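Local coordinates for protein Obg-like ATPase 1 (Schizosaccharomyces pombe, PDB 1NI3) that hydrolyses ATP, and GTP less efficiently, with magnesium as cofactor, and negatively regulates the G2/M transition of the cell cycle, at residues 69-83 / 310-322. Sequence-based numbering, arbitrary orientation.
Sequences RFDWLCEAYKPKSRV and YFTCGEDEVRSWT
The backbone oxygen of Val318 is met by three groups of segment 69-83. Val83 N donates to Val318 O at 3.0 Å, while Arg82 CA and Phe70 CE1, at the ring edge, each come to 3.5 Å as C-H contacts. Val83 O accepts Ser320 N at 3.0 Å in a nearly straight bond (166°). Ser81 N bonds to Asp316 O, and Val318 N to Ser81 O. Strands 81-83 and 317-322 therefore pair in parallel. The pairing joins the sheet of the OBG-type G region to the TGS region, whose strand 307-312 runs antiparallel on the far side of 317-322. On the face with Ser81, Val83 and Arg319, Ser81 OG donates to the anti lone pair of Glu317 OE2 at 3.0 Å. The extended Arg319 lies alongside Val83, with CG1 over one guanidinium face, and Trp321 CZ3 also lies over the centre of a face of that group. On the other face Val318 points to helix 69-77. Its CG2 packs against Pro79 CG and lies 4.0 Å from Tyr77 CB. Cys313 CB sits over the centre of the Tyr77 ring, 3.4 Å from the centroid. With Cys313 SG anti to the carbonyl carbon (chi1 -47°), the sulfur reaches Leu73 CD2 at 3.8 Å. Phe70 CB packs against Phe311 CE2. A water bridges Ala76 O and Glu315 OE2. Leu355 of helix 352-358 touches Leu73 and Tyr77.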
loop_
_atom_site.group_PDB
_atom_site.type_symbol
_atom_site.label_atom_id
_atom_site.label_comp_id
_atom_site.label_asym_id
_atom_site.label_seq_id
_atom_site.Cartn_x
_atom_site.Cartn_y
_atom_site.Cartn_z
ATOM N N ARG A 69 11.636 -10.104 -11.804
ATOM C CA ARG A 69 12.701 -10.870 -11.188
ATOM C C ARG A 69 12.126 -12.236 -10.817
ATOM O O ARG A 69 12.688 -13.273 -11.173
ATOM C CB ARG A 69 13.221 -10.156 -9.948
ATOM C CG ARG A 69 13.826 -8.799 -10.236
ATOM C CD ARG A 69 14.317 -8.182 -8.947
ATOM N NE ARG A 69 14.040 -6.753 -8.878
ATOM C CZ ARG A 69 14.256 -6.019 -7.792
ATOM N NH1 ARG A 69 14.748 -6.589 -6.700
ATOM N NH2 ARG A 69 13.981 -4.722 -7.795
ATOM N N PHE A 70 11.006 -12.239 -10.102
ATOM C CA PHE A 70 10.364 -13.488 -9.716
ATOM C C PHE A 70 10.129 -14.315 -10.986
ATOM O O PHE A 70 10.378 -15.527 -11.009
ATOM C CB PHE A 70 9.030 -13.197 -9.031
ATOM C CG PHE A 70 8.275 -14.435 -8.625
ATOM C CD1 PHE A 70 8.756 -15.260 -7.618
ATOM C CD2 PHE A 70 7.115 -14.811 -9.289
ATOM C CE1 PHE A 70 8.095 -16.437 -7.285
ATOM C CE2 PHE A 70 6.452 -15.989 -8.958
ATOM C CZ PHE A 70 6.944 -16.804 -7.957
ATOM N N ASP A 71 9.650 -13.646 -12.034
ATOM C CA ASP A 71 9.389 -14.283 -13.316
ATOM C C ASP A 71 10.586 -15.074 -13.811
ATOM O O ASP A 71 10.487 -16.275 -14.058
ATOM C CB ASP A 71 9.045 -13.228 -14.361
ATOM C CG ASP A 71 7.715 -12.557 -14.108
ATOM O OD1 ASP A 71 7.070 -12.879 -13.102
ATOM O OD2 ASP A 71 7.324 -11.690 -14.920
ATOM N N TRP A 72 11.705 -14.365 -13.974
ATOM C CA TRP A 72 12.971 -14.930 -14.452
ATOM C C TRP A 72 13.430 -16.091 -13.582
ATOM O O TRP A 72 13.697 -17.191 -14.066
ATOM C CB TRP A 72 14.074 -13.856 -14.455
ATOM C CG TRP A 72 15.412 -14.372 -14.974
ATOM C CD1 TRP A 72 15.811 -14.469 -16.281
ATOM C CD2 TRP A 72 16.469 -14.951 -14.196
ATOM N NE1 TRP A 72 17.038 -15.062 -16.355
ATOM C CE2 TRP A 72 17.472 -15.360 -15.084
ATOM C CE3 TRP A 72 16.675 -15.132 -12.818
ATOM C CZ2 TRP A 72 18.642 -15.985 -14.670
ATOM C CZ3 TRP A 72 17.842 -15.750 -12.396
ATOM C CH2 TRP A 72 18.822 -16.157 -13.325
ATOM N N LEU A 73 13.533 -15.820 -12.289
ATOM C CA LEU A 73 13.953 -16.827 -11.344
ATOM C C LEU A 73 13.108 -18.070 -11.511
ATOM O O LEU A 73 13.622 -19.180 -11.487
ATOM C CB LEU A 73 13.870 -16.291 -9.909
ATOM C CG LEU A 73 14.940 -15.278 -9.483
ATOM C CD1 LEU A 73 14.594 -14.729 -8.111
ATOM C CD2 LEU A 73 16.308 -15.948 -9.458
ATOM N N CYS A 74 11.808 -17.903 -11.689
ATOM C CA CYS A 74 10.964 -19.076 -11.876
ATOM C C CYS A 74 11.398 -19.831 -13.124
ATOM O O CYS A 74 11.573 -21.049 -13.091
ATOM C CB CYS A 74 9.492 -18.679 -11.998
ATOM S SG CYS A 74 8.637 -18.523 -10.425
ATOM N N GLU A 75 11.589 -19.101 -14.220
ATOM C CA GLU A 75 11.995 -19.715 -15.483
ATOM C C GLU A 75 13.357 -20.375 -15.416
ATOM O O GLU A 75 13.589 -21.404 -16.047
ATOM C CB GLU A 75 11.987 -18.683 -16.614
ATOM C CG GLU A 75 10.580 -18.248 -16.993
ATOM C CD GLU A 75 9.594 -19.413 -16.975
ATOM O OE1 GLU A 75 9.788 -20.372 -17.759
ATOM O OE2 GLU A 75 8.628 -19.372 -16.175
ATOM N N ALA A 76 14.236 -19.772 -14.627
ATOM C CA ALA A 76 15.596 -20.232 -14.431
ATOM C C ALA A 76 15.717 -21.519 -13.616
ATOM O O ALA A 76 16.518 -22.394 -13.949
ATOM C CB ALA A 76 16.396 -19.124 -13.774
ATOM N N TYR A 77 14.934 -21.631 -12.547
ATOM C CA TYR A 77 14.980 -22.820 -11.700
ATOM C C TYR A 77 13.873 -23.778 -12.060
ATOM O O TYR A 77 13.973 -24.974 -11.790
ATOM C CB TYR A 77 14.819 -22.472 -10.216
ATOM C CG TYR A 77 16.020 -21.823 -9.581
ATOM C CD1 TYR A 77 16.412 -20.535 -9.937
ATOM C CD2 TYR A 77 16.775 -22.501 -8.629
ATOM C CE1 TYR A 77 17.531 -19.941 -9.362
ATOM C CE2 TYR A 77 17.893 -21.911 -8.047
ATOM C CZ TYR A 77 18.267 -20.634 -8.422
ATOM O OH TYR A 77 19.388 -20.058 -7.873
ATOM N N LYS A 78 12.813 -23.248 -12.661
ATOM C CA LYS A 78 11.664 -24.063 -13.037
ATOM C C LYS A 78 11.310 -25.005 -11.897
ATOM O O LYS A 78 11.488 -26.214 -11.999
ATOM C CB LYS A 78 11.985 -24.854 -14.299
ATOM C CG LYS A 78 12.300 -23.971 -15.473
ATOM C CD LYS A 78 12.318 -24.757 -16.759
ATOM C CE LYS A 78 12.797 -23.890 -17.899
ATOM N NZ LYS A 78 12.018 -22.624 -17.988
ATOM N N PRO A 79 10.813 -24.450 -10.784
ATOM C CA PRO A 79 10.430 -25.220 -9.600
ATOM C C PRO A 79 9.025 -25.801 -9.690
ATOM O O PRO A 79 8.173 -25.298 -10.427
ATOM C CB PRO A 79 10.531 -24.188 -8.493
ATOM C CG PRO A 79 9.962 -22.985 -9.177
ATOM C CD PRO A 79 10.674 -23.004 -10.525
ATOM N N LYS A 80 8.793 -26.857 -8.920
ATOM C CA LYS A 80 7.496 -27.515 -8.872
ATOM C C LYS A 80 6.481 -26.511 -8.353
ATOM O O LYS A 80 5.322 -26.514 -8.749
ATOM C CB LYS A 80 7.537 -28.700 -7.905
ATOM C CG LYS A 80 8.539 -29.772 -8.268
ATOM C CD LYS A 80 8.554 -30.920 -7.264
ATOM C CE LYS A 80 9.542 -31.990 -7.705
ATOM N NZ LYS A 80 9.564 -33.169 -6.799
ATOM N N SER A 81 6.952 -25.646 -7.464
ATOM C CA SER A 81 6.125 -24.641 -6.830
ATOM C C SER A 81 6.655 -23.227 -6.979
ATOM O O SER A 81 7.855 -22.989 -6.831
ATOM C CB SER A 81 5.992 -24.984 -5.347
ATOM O OG SER A 81 5.609 -23.850 -4.587
ATOM N N ARG A 82 5.757 -22.288 -7.258
ATOM C CA ARG A 82 6.145 -20.891 -7.405
ATOM C C ARG A 82 5.206 -20.070 -6.547
ATOM O O ARG A 82 3.998 -20.059 -6.779
ATOM C CB ARG A 82 5.997 -20.435 -8.852
ATOM C CG ARG A 82 6.540 -21.414 -9.861
ATOM C CD ARG A 82 6.336 -20.885 -11.266
ATOM N NE ARG A 82 7.024 -21.710 -12.251
ATOM C CZ ARG A 82 7.243 -21.341 -13.511
ATOM N NH1 ARG A 82 6.829 -20.157 -13.950
ATOM N NH2 ARG A 82 7.879 -22.155 -14.339
ATOM N N VAL A 83 5.751 -19.394 -5.546
ATOM C CA VAL A 83 4.934 -18.565 -4.681
ATOM C C VAL A 83 5.387 -17.116 -4.764
ATOM O O VAL A 83 6.469 -16.753 -4.294
ATOM C CB VAL A 83 5.013 -19.027 -3.218
ATOM C CG1 VAL A 83 4.047 -18.205 -2.375
ATOM C CG2 VAL A 83 4.693 -20.507 -3.127
ATOM N N TYR A 310 12.996 -10.541 -1.125
ATOM C CA TYR A 310 14.163 -11.313 -1.485
ATOM C C TYR A 310 13.561 -12.684 -1.792
ATOM O O TYR A 310 12.416 -12.943 -1.417
ATOM C CB TYR A 310 15.169 -11.380 -0.332
ATOM C CG TYR A 310 14.776 -12.239 0.844
ATOM C CD1 TYR A 310 14.180 -11.687 1.978
ATOM C CD2 TYR A 310 15.043 -13.606 0.841
ATOM C CE1 TYR A 310 13.872 -12.483 3.080
ATOM C CE2 TYR A 310 14.733 -14.401 1.931
ATOM C CZ TYR A 310 14.153 -13.834 3.046
ATOM O OH TYR A 310 13.878 -14.625 4.129
ATOM N N PHE A 311 14.288 -13.557 -2.484
ATOM C CA PHE A 311 13.722 -14.864 -2.817
ATOM C C PHE A 311 14.482 -16.014 -2.203
ATOM O O PHE A 311 15.540 -15.836 -1.617
ATOM C CB PHE A 311 13.713 -15.094 -4.332
ATOM C CG PHE A 311 13.286 -13.907 -5.127
ATOM C CD1 PHE A 311 14.212 -12.959 -5.529
ATOM C CD2 PHE A 311 11.949 -13.725 -5.461
ATOM C CE1 PHE A 311 13.813 -11.849 -6.254
ATOM C CE2 PHE A 311 11.542 -12.617 -6.186
ATOM C CZ PHE A 311 12.477 -11.674 -6.583
ATOM N N THR A 312 13.907 -17.201 -2.328
ATOM C CA THR A 312 14.549 -18.421 -1.869
ATOM C C THR A 312 14.260 -19.393 -2.998
ATOM O O THR A 312 13.172 -19.961 -3.088
ATOM C CB THR A 312 13.993 -18.953 -0.525
ATOM O OG1 THR A 312 12.609 -19.269 -0.651
ATOM C CG2 THR A 312 14.188 -17.931 0.576
ATOM N N CYS A 313 15.235 -19.548 -3.889
ATOM C CA CYS A 313 15.089 -20.425 -5.049
ATOM C C CYS A 313 15.607 -21.840 -4.820
ATOM O O CYS A 313 16.498 -22.083 -4.006
ATOM C CB CYS A 313 15.811 -19.801 -6.228
ATOM S SG CYS A 313 15.410 -18.068 -6.396
ATOM N N GLY A 314 15.035 -22.773 -5.568
ATOM C CA GLY A 314 15.414 -24.170 -5.464
ATOM C C GLY A 314 14.586 -25.009 -6.412
ATOM O O GLY A 314 13.413 -24.711 -6.638
ATOM N N GLU A 315 15.184 -26.060 -6.963
ATOM C CA GLU A 315 14.479 -26.929 -7.892
ATOM C C GLU A 315 13.085 -27.275 -7.399
ATOM O O GLU A 315 12.171 -27.481 -8.192
ATOM C CB GLU A 315 15.300 -28.200 -8.148
ATOM C CG GLU A 315 16.716 -27.927 -8.663
ATOM C CD GLU A 315 16.748 -27.177 -9.993
ATOM O OE1 GLU A 315 16.159 -27.681 -10.978
ATOM O OE2 GLU A 315 17.365 -26.087 -10.056
ATOM N N ASP A 316 12.914 -27.339 -6.086
ATOM C CA ASP A 316 11.594 -27.640 -5.548
ATOM C C ASP A 316 10.690 -26.417 -5.542
ATOM O O ASP A 316 9.576 -26.453 -6.067
ATOM C CB ASP A 316 11.677 -28.205 -4.127
ATOM C CG ASP A 316 11.843 -29.717 -4.107
ATOM O OD1 ASP A 316 11.075 -30.408 -4.819
ATOM O OD2 ASP A 316 12.736 -30.212 -3.379
ATOM N N GLU A 317 11.165 -25.318 -4.971
ATOM C CA GLU A 317 10.329 -24.129 -4.919
ATOM C C GLU A 317 11.063 -22.805 -5.030
ATOM O O GLU A 317 12.231 -22.677 -4.679
ATOM C CB GLU A 317 9.524 -24.150 -3.619
ATOM C CG GLU A 317 8.527 -23.022 -3.453
ATOM C CD GLU A 317 7.958 -22.967 -2.046
ATOM O OE1 GLU A 317 8.673 -22.501 -1.126
ATOM O OE2 GLU A 317 6.806 -23.414 -1.860
ATOM N N VAL A 318 10.342 -21.816 -5.529
ATOM C CA VAL A 318 10.867 -20.475 -5.662
ATOM C C VAL A 318 9.849 -19.556 -5.008
ATOM O O VAL A 318 8.729 -19.416 -5.504
ATOM C CB VAL A 318 11.032 -20.099 -7.136
ATOM C CG1 VAL A 318 11.393 -18.631 -7.256
ATOM C CG2 VAL A 318 12.086 -20.977 -7.765
ATOM N N ARG A 319 10.229 -18.944 -3.893
ATOM C CA ARG A 319 9.309 -18.062 -3.202
ATOM C C ARG A 319 9.852 -16.674 -2.870
ATOM O O ARG A 319 10.982 -16.516 -2.400
ATOM C CB ARG A 319 8.824 -18.722 -1.921
ATOM C CG ARG A 319 7.921 -17.835 -1.107
ATOM C CD ARG A 319 7.230 -18.620 -0.025
ATOM N NE ARG A 319 6.316 -17.791 0.752
ATOM C CZ ARG A 319 5.582 -18.260 1.752
ATOM N NH1 ARG A 319 5.673 -19.543 2.073
ATOM N NH2 ARG A 319 4.767 -17.459 2.429
ATOM N N SER A 320 9.013 -15.667 -3.104
ATOM C CA SER A 320 9.356 -14.270 -2.836
ATOM C C SER A 320 8.877 -13.907 -1.434
ATOM O O SER A 320 7.696 -14.025 -1.134
ATOM C CB SER A 320 8.664 -13.360 -3.849
ATOM O OG SER A 320 8.955 -12.014 -3.593
ATOM N N TRP A 321 9.784 -13.455 -0.582
ATOM C CA TRP A 321 9.413 -13.094 0.781
ATOM C C TRP A 321 9.375 -11.585 0.994
ATOM O O TRP A 321 10.341 -10.886 0.704
ATOM C CB TRP A 321 10.383 -13.739 1.774
ATOM C CG TRP A 321 10.545 -15.215 1.565
ATOM C CD1 TRP A 321 11.317 -15.836 0.618
ATOM C CD2 TRP A 321 9.841 -16.256 2.254
ATOM N NE1 TRP A 321 11.124 -17.199 0.671
ATOM C CE2 TRP A 321 10.230 -17.480 1.663
ATOM C CE3 TRP A 321 8.915 -16.269 3.302
ATOM C CZ2 TRP A 321 9.726 -18.707 2.097
ATOM C CZ3 TRP A 321 8.411 -17.497 3.731
ATOM C CH2 TRP A 321 8.823 -18.699 3.124
ATOM N N THR A 322 8.261 -11.076 1.502
ATOM C CA THR A 322 8.166 -9.641 1.719
ATOM C C THR A 322 8.882 -9.167 2.979
ATOM O O THR A 322 8.728 -9.751 4.045
ATOM C CB THR A 322 6.709 -9.186 1.812
ATOM O OG1 THR A 322 6.069 -9.363 0.544
ATOM C CG2 THR A 322 6.630 -7.720 2.216
HETATM O O HOH W 1 17.847 -24.090 -12.025
#